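Long-range contacts in tryptophan halogenase (Shewanella frigidimarina, PDB 2PYX), which probably binds FAD and uses it, as flavin-dependent halogenases do, to halogenate tryptophan or a related substrate: residues A23-A28 and L70-I75; E60-S65 and S363-I368; N281-D286 and F356-E361. All blocks are in the same frame, centred on the assembly; numbering follows the deposited sequence.

Interaction 1 of 3, residues A23-A28 and L70-I75; sequences AGLLAA and LSKIGI
Gly24, Leu25 and Ala28, on the helix that follows the first strand of the Rossmann-type nucleotide-binding unit, pack against Lys72 and Ile73 at the C-terminal end of helix 65-73. The helices come closest at Gly24, whose CA is 5.4 Å from Ile73 CA; a CB on Gly24 would lie tight against Ile73 CD1. Instead, Ile73 CG1 rests on the bare backbone, 3.9 Å from Gly24 C, and the Leu25 side chain crosses that of Ile73 at about a right angle, its CD2 3.9 Å from Ile73 CG1. The same CD2 methyl touches the Lys72 chain, 3.8 Å from CE, because a bend at chi3 (-69°) turns the end of the lysine over the leucine. Lys72 NZ hydrogen-bonds to a bound tetraethylene glycol, probably from the crystallisation liquor. One turn along, Ala28 CB presses on the carbonyl of Lys72, 3.2 Å from its O. Helix 65-73 ends just here in a Schellman motif: Ile75 N bonds to Leu70 O at 3.0 Å, and Gly74 takes the positive phi. Helix 363-377 adds Ala372 against Leu25 and Ser373 against Lys72. This apolar patch, with a methyl seated on a carbonyl at its margin, is held by fit rather than polar bonds.

Interaction 2 of 3, residues E60-S65 and S363-I368; sequences EGTWPS and SALALI
The Trp63 indole meets Ala366 obliquely, its CD1 4.2 Å from the methyl CB, while water 2 lies in the ring plane at the edge; this holds for one of two modelled conformers and is therefore tentative. In that conformer Phe113 and Phe460 bring their rings against the indole, and Glu361 O is the probable hydrogen-bond partner of NE1. The second flat group, the Glu60 carboxylate, has Leu365 CD1 over it, 3.8 Å from CD, and its OE2 approaches Leu365 CG at 3.6 Å. Glu60 reaches this position with CG anti to the backbone N (chi1 -168°) and the rest of its chain extended. Thr62 CG2 also meets Leu365 CD1, while Thr62 OG1 donates to Trp63 O from above the carbonyl plane at 2.9 Å.

Polar groups are joined through water. Water 1 accepts from Leu365 N at 3.0 Å and sits 2.8 Å from both Glu60 OE2 and Gly61 O; water 2 accepts from Ala366 N at 3.1 Å and is a longer 3.3 Å from Gly61 O. Amides early in helix 363-377 thus find partners without direct bonds between the segments. With an alanine in place of Glu60, water 1 would probably lose the carboxylate as a partner, and Leu365 the group that covers it.

Leu365 also packs on Thr17 and Ile21 of helix 16-31, and Thr62 O accepts from Lys89. Such a junction, next to both the probable FAD site and the predicted active-site lysine, is consistent with the flavin-dependent tryptophan halogenase fold.

Interaction 3 of 3, residues N281-D286 and F356-E361; sequences NGWIWD and FIEPLE
Trp283 and Glu358, Pro359 and Leu360 form the tight part of this contact, whereas Trp285 meets Pro359 more loosely on the partly exposed side. The Trp283 side chain has CG between its backbone N and carbonyl carbon (chi1 61°), which throws the indole off the strand and onto the 356-361 loop. There its NE1 donates to Glu358 OE2 at 3.0 Å, with an N-H...O angle of 155°; the nitrogen comes from above the carboxylate plane, and the oxygen is slightly tilted from the ring plane. That oxygen also takes a hydrogen bond from Tyr412 OH, and Asn253 ND2 holds Glu358 OE1, so both oxygens of this buried carboxylate are engaged and its rotation is fixed.

Leu360 presses on the benzo half of the indole. Its backbone N is 3.4 Å from Trp283 CZ2, its CB is 3.6 Å from the same atom, and its CD1 lies over one face in a CH-pi contact, 4.2 Å from the centroid of the six-membered ring and 20° off the normal. The Pro359 carbonyl carbon lies near the ring plane at the edge, 3.9 Å from CH2.

Two residues further along the strand the fit slackens: Pro359 CG touches Trp285 CE3 at 4.0 Å, obliquely and with little else. The spacing of these two indoles matches the start of the Trp-x-Trp-x-Ile-Pro motif of flavin-dependent halogenases, though the proline is not kept here.

Strand 282-288 runs between antiparallel neighbours 274-279 and 292-299, which offer Ser276 and Val298 to Trp283. The Trp97 ring also meets that of Trp283, and helix 383-413 backs the loop, with Ile404 and Leu408 on Ile357.

How the interactions relate
Interactions 2 and 3 are directly joined: Trp63 NE1 lies 2.7 Å from Glu361 O, and Ser363 OG packs 3.9 Å from Ile357 CD1. Their centres are about 14 Å apart, and Glu361, the predicted tryptophan-binding residue, lies at their junction, with His111 and His411 bonded to its carboxylate. Interaction 1 is further out, its centre about 15 Å from that of interaction 2 and about 29 Å from that of interaction 3. It is tied to interaction 2 through the chain, strand 60-61 leading into helix 65-73, without touching it (nearest atoms about 5 Å apart). Together the contacts run from the probable FAD-binding helix 16-31, past the predicted active-site Lys89, toward the probable substrate site.

Interaction 1 of 3, residues A23-A28 and L70-I75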
loop_
_atom_site.group_PDB
_atom_site.type_symbol
_atom_site.label_atom_id
_atom_site.label_comp_id
_atom_site.label_asym_id
_atom_site.label_seq_id
_atom_site.Cartn_x
_atom_site.Cartn_y
_atom_site.Cartn_z
ATOM N N ALA A 23 10.956 6.591 -12.129
ATOM C CA ALA A 23 12.245 6.995 -12.684
ATOM C C ALA A 23 13.385 6.173 -12.105
ATOM O O ALA A 23 14.252 5.683 -12.822
ATOM C CB ALA A 23 12.474 8.469 -12.414
ATOM N N GLY A 24 13.373 6.003 -10.786
ATOM C CA GLY A 24 14.449 5.292 -10.111
ATOM C C GLY A 24 14.522 3.830 -10.459
ATOM O O GLY A 24 15.596 3.265 -10.708
ATOM N N LEU A 25 13.353 3.183 -10.468
ATOM C CA LEU A 25 13.315 1.756 -10.795
ATOM C C LEU A 25 13.743 1.502 -12.259
ATOM O O LEU A 25 14.468 0.571 -12.542
ATOM C CB LEU A 25 11.959 1.140 -10.483
ATOM C CG LEU A 25 11.670 0.976 -8.993
ATOM C CD1 LEU A 25 10.216 0.525 -8.851
ATOM C CD2 LEU A 25 12.619 -0.004 -8.327
ATOM N N LEU A 26 13.279 2.341 -13.179
ATOM C CA LEU A 26 13.692 2.203 -14.571
ATOM C C LEU A 26 15.209 2.409 -14.736
ATOM O O LEU A 26 15.863 1.608 -15.386
ATOM C CB LEU A 26 12.971 3.223 -15.469
ATOM C CG LEU A 26 11.504 2.895 -15.739
ATOM C CD1 LEU A 26 10.863 4.070 -16.478
ATOM C CD2 LEU A 26 11.327 1.619 -16.533
ATOM N N ALA A 27 15.734 3.499 -14.162
ATOM C CA ALA A 27 17.151 3.817 -14.327
ATOM C C ALA A 27 18.007 2.743 -13.686
ATOM O O ALA A 27 19.001 2.304 -14.257
ATOM C CB ALA A 27 17.466 5.184 -13.706
ATOM N N ALA A 28 17.631 2.306 -12.489
ATOM C CA ALA A 28 18.440 1.319 -11.787
ATOM C C ALA A 28 18.472 -0.010 -12.560
ATOM O O ALA A 28 19.519 -0.690 -12.650
ATOM C CB ALA A 28 17.941 1.114 -10.364
ATOM N N LEU A 70 13.482 0.415 -2.397
ATOM C CA LEU A 70 14.550 1.329 -1.945
ATOM C C LEU A 70 15.935 0.745 -2.248
ATOM O O LEU A 70 16.839 1.411 -2.744
ATOM C CB LEU A 70 14.410 1.574 -0.441
ATOM C CG LEU A 70 13.251 2.477 -0.020
ATOM C CD1 LEU A 70 13.083 2.402 1.495
ATOM C CD2 LEU A 70 13.423 3.912 -0.492
ATOM N N SER A 71 16.098 -0.521 -1.941
ATOM C CA SER A 71 17.373 -1.167 -2.186
ATOM C C SER A 71 17.745 -1.192 -3.685
ATOM O O SER A 71 18.879 -0.856 -4.078
ATOM C CB SER A 71 17.292 -2.603 -1.681
ATOM O OG SER A 71 18.534 -3.273 -1.879
ATOM N N LYS A 72 16.775 -1.534 -4.537
ATOM C CA LYS A 72 16.987 -1.533 -5.989
ATOM C C LYS A 72 17.323 -0.148 -6.531
ATOM O O LYS A 72 18.223 -0.009 -7.375
ATOM C CB LYS A 72 15.763 -2.077 -6.701
ATOM C CG LYS A 72 15.554 -3.574 -6.575
ATOM C CD LYS A 72 14.423 -4.043 -7.450
ATOM C CE LYS A 72 13.053 -3.553 -6.967
ATOM N NZ LYS A 72 11.977 -3.955 -7.905
ATOM N N ILE A 73 16.655 0.876 -6.028
ATOM C CA ILE A 73 16.958 2.257 -6.448
ATOM C C ILE A 73 18.333 2.692 -5.985
ATOM O O ILE A 73 18.985 3.497 -6.658
ATOM C CB ILE A 73 15.878 3.221 -5.940
ATOM C CG1 ILE A 73 14.546 2.898 -6.635
ATOM C CG2 ILE A 73 16.241 4.679 -6.148
ATOM C CD1 ILE A 73 13.362 3.726 -6.217
ATOM N N GLY A 74 18.772 2.156 -4.849
ATOM C CA GLY A 74 20.086 2.418 -4.312
ATOM C C GLY A 74 20.115 3.372 -3.143
ATOM O O GLY A 74 21.149 4.015 -2.883
ATOM N N ILE A 75 18.995 3.483 -2.436
ATOM C CA ILE A 75 18.857 4.342 -1.262
ATOM C C ILE A 75 19.320 3.587 -0.014
ATOM O O ILE A 75 19.001 2.400 0.191
ATOM C CB ILE A 75 17.377 4.814 -1.074
ATOM C CG1 ILE A 75 16.858 5.532 -2.324
ATOM C CG2 ILE A 75 17.252 5.713 0.153
ATOM C CD1 ILE A 75 17.642 6.655 -2.778
#

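Interaction 2 of 3, residues E60-S65 and S363-I368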
loop_
_atom_site.group_PDB
_atom_site.type_symbol
_atom_site.label_atom_id
_atom_site.label_comp_id
_atom_site.label_asym_id
_atom_site.label_seq_id
_atom_site.Cartn_x
_atom_site.Cartn_y
_atom_site.Cartn_z
ATOM N N GLU A 60 1.987 8.392 5.187
ATOM C CA GLU A 60 1.531 7.319 4.334
ATOM C C GLU A 60 2.241 6.044 4.732
ATOM O O GLU A 60 3.366 6.109 5.239
ATOM C CB GLU A 60 1.872 7.643 2.881
ATOM C CG GLU A 60 1.179 6.735 1.915
ATOM C CD GLU A 60 1.193 7.264 0.488
ATOM O OE1 GLU A 60 1.745 8.355 0.282
ATOM O OE2 GLU A 60 0.633 6.588 -0.410
ATOM N N GLY A 61 1.560 4.908 4.570
ATOM C CA GLY A 61 2.132 3.601 4.821
ATOM C C GLY A 61 2.546 2.855 3.556
ATOM O O GLY A 61 2.031 3.079 2.444
ATOM N N THR A 62 3.449 1.899 3.758
ATOM C CA THR A 62 3.930 1.019 2.697
ATOM C C THR A 62 3.780 -0.434 3.077
ATOM O O THR A 62 3.421 -0.775 4.199
ATOM C CB THR A 62 5.407 1.267 2.349
ATOM O OG1 THR A 62 6.266 0.502 3.195
ATOM C CG2 THR A 62 5.768 2.695 2.456
ATOM N N TRP A 63 4.051 -1.280 2.092
ATOM C CA TRP A 63 4.153 -2.727 2.282
ATOM C C TRP A 63 5.657 -3.048 2.385
ATOM O O TRP A 63 6.508 -2.195 2.128
ATOM C CB TRP A 63 3.404 -3.524 1.160
ATOM C CG TRP A 63 1.915 -3.626 1.445
ATOM C CD1 TRP A 63 1.006 -2.603 1.404
ATOM C CD2 TRP A 63 1.183 -4.790 1.874
ATOM N NE1 TRP A 63 -0.239 -3.063 1.762
ATOM C CE2 TRP A 63 -0.161 -4.398 2.049
ATOM C CE3 TRP A 63 1.524 -6.122 2.110
ATOM C CZ2 TRP A 63 -1.139 -5.278 2.498
ATOM C CZ3 TRP A 63 0.552 -6.991 2.510
ATOM C CH2 TRP A 63 -0.757 -6.583 2.696
ATOM N N PRO A 64 5.972 -4.286 2.749
ATOM C CA PRO A 64 7.374 -4.669 2.815
ATOM C C PRO A 64 8.126 -4.607 1.505
ATOM O O PRO A 64 9.353 -4.549 1.530
ATOM C CB PRO A 64 7.311 -6.101 3.327
ATOM C CG PRO A 64 6.017 -6.197 4.096
ATOM C CD PRO A 64 5.075 -5.321 3.299
ATOM N N SER A 65 7.404 -4.607 0.391
ATOM C CA SER A 65 7.998 -4.410 -0.925
ATOM C C SER A 65 8.879 -3.160 -0.990
ATOM O O SER A 65 9.870 -3.128 -1.743
ATOM C CB SER A 65 6.887 -4.315 -1.960
ATOM O OG SER A 65 5.913 -3.362 -1.560
ATOM N N SER A 363 -2.907 0.386 -0.406
ATOM C CA SER A 363 -2.639 -0.116 -1.741
ATOM C C SER A 363 -1.891 0.862 -2.608
ATOM O O SER A 363 -1.301 0.469 -3.611
ATOM C CB SER A 363 -3.932 -0.566 -2.440
ATOM O OG SER A 363 -4.819 0.506 -2.641
ATOM N N ALA A 364 -1.847 2.130 -2.231
ATOM C CA ALA A 364 -1.396 3.160 -3.193
ATOM C C ALA A 364 0.079 3.025 -3.584
ATOM O O ALA A 364 0.403 2.952 -4.786
ATOM C CB ALA A 364 -1.696 4.546 -2.696
ATOM N N LEU A 365 0.982 3.043 -2.596
ATOM C CA LEU A 365 2.417 2.887 -2.955
ATOM C C LEU A 365 2.716 1.478 -3.495
ATOM O O LEU A 365 3.558 1.305 -4.377
ATOM C CB LEU A 365 3.321 3.231 -1.781
ATOM C CG LEU A 365 3.479 4.734 -1.553
ATOM C CD1 LEU A 365 4.139 4.997 -0.194
ATOM C CD2 LEU A 365 4.292 5.361 -2.671
ATOM N N ALA A 366 2.032 0.463 -2.975
ATOM C CA ALA A 366 2.209 -0.918 -3.490
ATOM C C ALA A 366 1.921 -1.000 -4.982
ATOM O O ALA A 366 2.628 -1.696 -5.721
ATOM C CB ALA A 366 1.276 -1.848 -2.746
ATOM N N LEU A 367 0.862 -0.335 -5.436
ATOM C CA LEU A 367 0.516 -0.338 -6.877
ATOM C C LEU A 367 1.551 0.445 -7.698
ATOM O O LEU A 367 1.877 0.044 -8.815
ATOM C CB LEU A 367 -0.869 0.227 -7.109
ATOM C CG LEU A 367 -2.029 -0.692 -6.731
ATOM C CD1 LEU A 367 -3.346 0.096 -6.622
ATOM C CD2 LEU A 367 -2.093 -1.807 -7.787
ATOM N N ILE A 368 2.035 1.568 -7.173
ATOM C CA ILE A 368 3.101 2.293 -7.833
ATOM C C ILE A 368 4.328 1.368 -8.033
ATOM O O ILE A 368 4.905 1.254 -9.140
ATOM C CB ILE A 368 3.456 3.579 -7.058
ATOM C CG1 ILE A 368 2.369 4.627 -7.271
ATOM C CG2 ILE A 368 4.799 4.113 -7.490
ATOM C CD1 ILE A 368 2.422 5.766 -6.235
HETATM O O HOH W 1 0.508 3.905 0.251
HETATM O O HOH W 2 1.563 0.968 0.004
#

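Interaction 3 of 3, residues N281-D286 and F356-E361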
loop_
_atom_site.group_PDB
_atom_site.type_symbol
_atom_site.label_atom_id
_atom_site.label_comp_id
_atom_site.label_asym_id
_atom_site.label_seq_id
_atom_site.Cartn_x
_atom_site.Cartn_y
_atom_site.Cartn_z
ATOM N N ASN A 281 -19.720 5.492 10.270
ATOM C CA ASN A 281 -19.870 5.693 8.841
ATOM C C ASN A 281 -18.571 5.599 8.062
ATOM O O ASN A 281 -18.458 6.198 6.987
ATOM C CB ASN A 281 -20.595 7.021 8.572
ATOM C CG ASN A 281 -22.005 6.978 9.063
ATOM O OD1 ASN A 281 -22.811 6.240 8.536
ATOM N ND2 ASN A 281 -22.316 7.765 10.090
ATOM N N GLY A 282 -17.617 4.853 8.604
ATOM C CA GLY A 282 -16.328 4.687 7.967
ATOM C C GLY A 282 -15.306 4.218 8.988
ATOM O O GLY A 282 -15.627 3.445 9.879
ATOM N N TRP A 283 -14.082 4.679 8.855
ATOM C CA TRP A 283 -13.013 4.275 9.762
ATOM C C TRP A 283 -11.966 5.357 9.793
ATOM O O TRP A 283 -11.802 6.136 8.836
ATOM C CB TRP A 283 -12.424 2.918 9.339
ATOM C CG TRP A 283 -11.811 2.912 7.974
ATOM C CD1 TRP A 283 -12.450 2.738 6.749
ATOM C CD2 TRP A 283 -10.420 3.078 7.669
ATOM N NE1 TRP A 283 -11.524 2.816 5.736
ATOM C CE2 TRP A 283 -10.277 3.003 6.267
ATOM C CE3 TRP A 283 -9.273 3.280 8.437
ATOM C CZ2 TRP A 283 -9.035 3.151 5.628
ATOM C CZ3 TRP A 283 -8.028 3.351 7.814
ATOM C CH2 TRP A 283 -7.922 3.290 6.411
ATOM N N ILE A 284 -11.230 5.395 10.913
ATOM C CA ILE A 284 -10.175 6.367 11.114
ATOM C C ILE A 284 -8.788 5.736 11.106
ATOM O O ILE A 284 -8.569 4.762 11.829
ATOM C CB ILE A 284 -10.407 7.104 12.424
ATOM C CG1 ILE A 284 -11.590 8.042 12.235
ATOM C CG2 ILE A 284 -9.203 7.903 12.844
ATOM C CD1 ILE A 284 -12.058 8.772 13.523
ATOM N N TRP A 285 -7.912 6.246 10.235
ATOM C CA TRP A 285 -6.522 5.785 10.173
ATOM C C TRP A 285 -5.689 6.583 11.161
ATOM O O TRP A 285 -6.031 7.724 11.513
ATOM C CB TRP A 285 -5.920 5.886 8.785
ATOM C CG TRP A 285 -5.435 7.234 8.364
ATOM C CD1 TRP A 285 -4.323 7.898 8.804
ATOM C CD2 TRP A 285 -6.005 8.055 7.340
ATOM N NE1 TRP A 285 -4.168 9.079 8.110
ATOM C CE2 TRP A 285 -5.202 9.195 7.211
ATOM C CE3 TRP A 285 -7.134 7.924 6.510
ATOM C CZ2 TRP A 285 -5.492 10.203 6.285
ATOM C CZ3 TRP A 285 -7.423 8.927 5.619
ATOM C CH2 TRP A 285 -6.611 10.057 5.518
ATOM N N ASP A 286 -4.607 5.963 11.627
ATOM C CA ASP A 286 -3.746 6.613 12.607
ATOM C C ASP A 286 -2.359 6.060 12.299
ATOM O O ASP A 286 -2.115 4.874 12.510
ATOM C CB ASP A 286 -4.254 6.330 14.022
ATOM C CG ASP A 286 -3.526 7.145 15.090
ATOM O OD1 ASP A 286 -2.309 7.405 14.922
ATOM O OD2 ASP A 286 -4.185 7.451 16.120
ATOM N N PHE A 356 -7.540 4.872 -7.644
ATOM C CA PHE A 356 -7.373 5.223 -6.258
ATOM C C PHE A 356 -8.622 4.881 -5.498
ATOM O O PHE A 356 -9.741 5.204 -5.936
ATOM C CB PHE A 356 -7.105 6.706 -6.110
ATOM C CG PHE A 356 -6.821 7.118 -4.693
ATOM C CD1 PHE A 356 -5.618 6.798 -4.101
ATOM C CD2 PHE A 356 -7.788 7.751 -3.943
ATOM C CE1 PHE A 356 -5.360 7.152 -2.777
ATOM C CE2 PHE A 356 -7.543 8.112 -2.619
ATOM C CZ PHE A 356 -6.340 7.796 -2.039
ATOM N N ILE A 357 -8.420 4.354 -4.301
ATOM C CA ILE A 357 -9.506 4.097 -3.371
ATOM C C ILE A 357 -9.025 4.520 -1.983
ATOM O O ILE A 357 -7.853 4.869 -1.806
ATOM C CB ILE A 357 -9.871 2.606 -3.368
ATOM C CG1 ILE A 357 -8.555 1.781 -3.217
ATOM C CG2 ILE A 357 -10.586 2.234 -4.699
ATOM C CD1 ILE A 357 -8.743 0.451 -2.850
ATOM N N GLU A 358 -9.902 4.413 -0.984
ATOM C CA GLU A 358 -9.478 4.615 0.403
ATOM C C GLU A 358 -8.195 3.840 0.732
ATOM O O GLU A 358 -7.966 2.722 0.208
ATOM C CB GLU A 358 -10.596 4.128 1.343
ATOM C CG GLU A 358 -10.861 2.633 1.254
ATOM C CD GLU A 358 -12.164 2.292 1.880
ATOM O OE1 GLU A 358 -13.202 2.611 1.267
ATOM O OE2 GLU A 358 -12.139 1.787 3.035
ATOM N N PRO A 359 -7.366 4.370 1.631
ATOM C CA PRO A 359 -6.088 3.754 1.994
ATOM C C PRO A 359 -6.177 2.573 2.951
ATOM O O PRO A 359 -5.210 2.272 3.665
ATOM C CB PRO A 359 -5.337 4.919 2.649
ATOM C CG PRO A 359 -6.399 5.740 3.217
ATOM C CD PRO A 359 -7.547 5.687 2.279
ATOM N N LEU A 360 -7.312 1.866 2.938
ATOM C CA LEU A 360 -7.466 0.653 3.715
ATOM C C LEU A 360 -6.523 -0.351 3.072
ATOM O O LEU A 360 -6.604 -0.623 1.874
ATOM C CB LEU A 360 -8.894 0.138 3.630
ATOM C CG LEU A 360 -9.325 -1.095 4.423
ATOM C CD1 LEU A 360 -9.092 -0.874 5.875
ATOM C CD2 LEU A 360 -10.783 -1.415 4.201
ATOM N N GLU A 361 -5.654 -0.905 3.874
ATOM C CA GLU A 361 -4.608 -1.826 3.451
ATOM C C GLU A 361 -3.530 -1.179 2.572
ATOM O O GLU A 361 -2.719 -1.915 1.973
ATOM C CB GLU A 361 -5.152 -3.102 2.810
ATOM C CG GLU A 361 -5.990 -3.923 3.769
ATOM C CD GLU A 361 -5.184 -4.646 4.830
ATOM O OE1 GLU A 361 -3.932 -4.650 4.751
ATOM O OE2 GLU A 361 -5.812 -5.207 5.741
#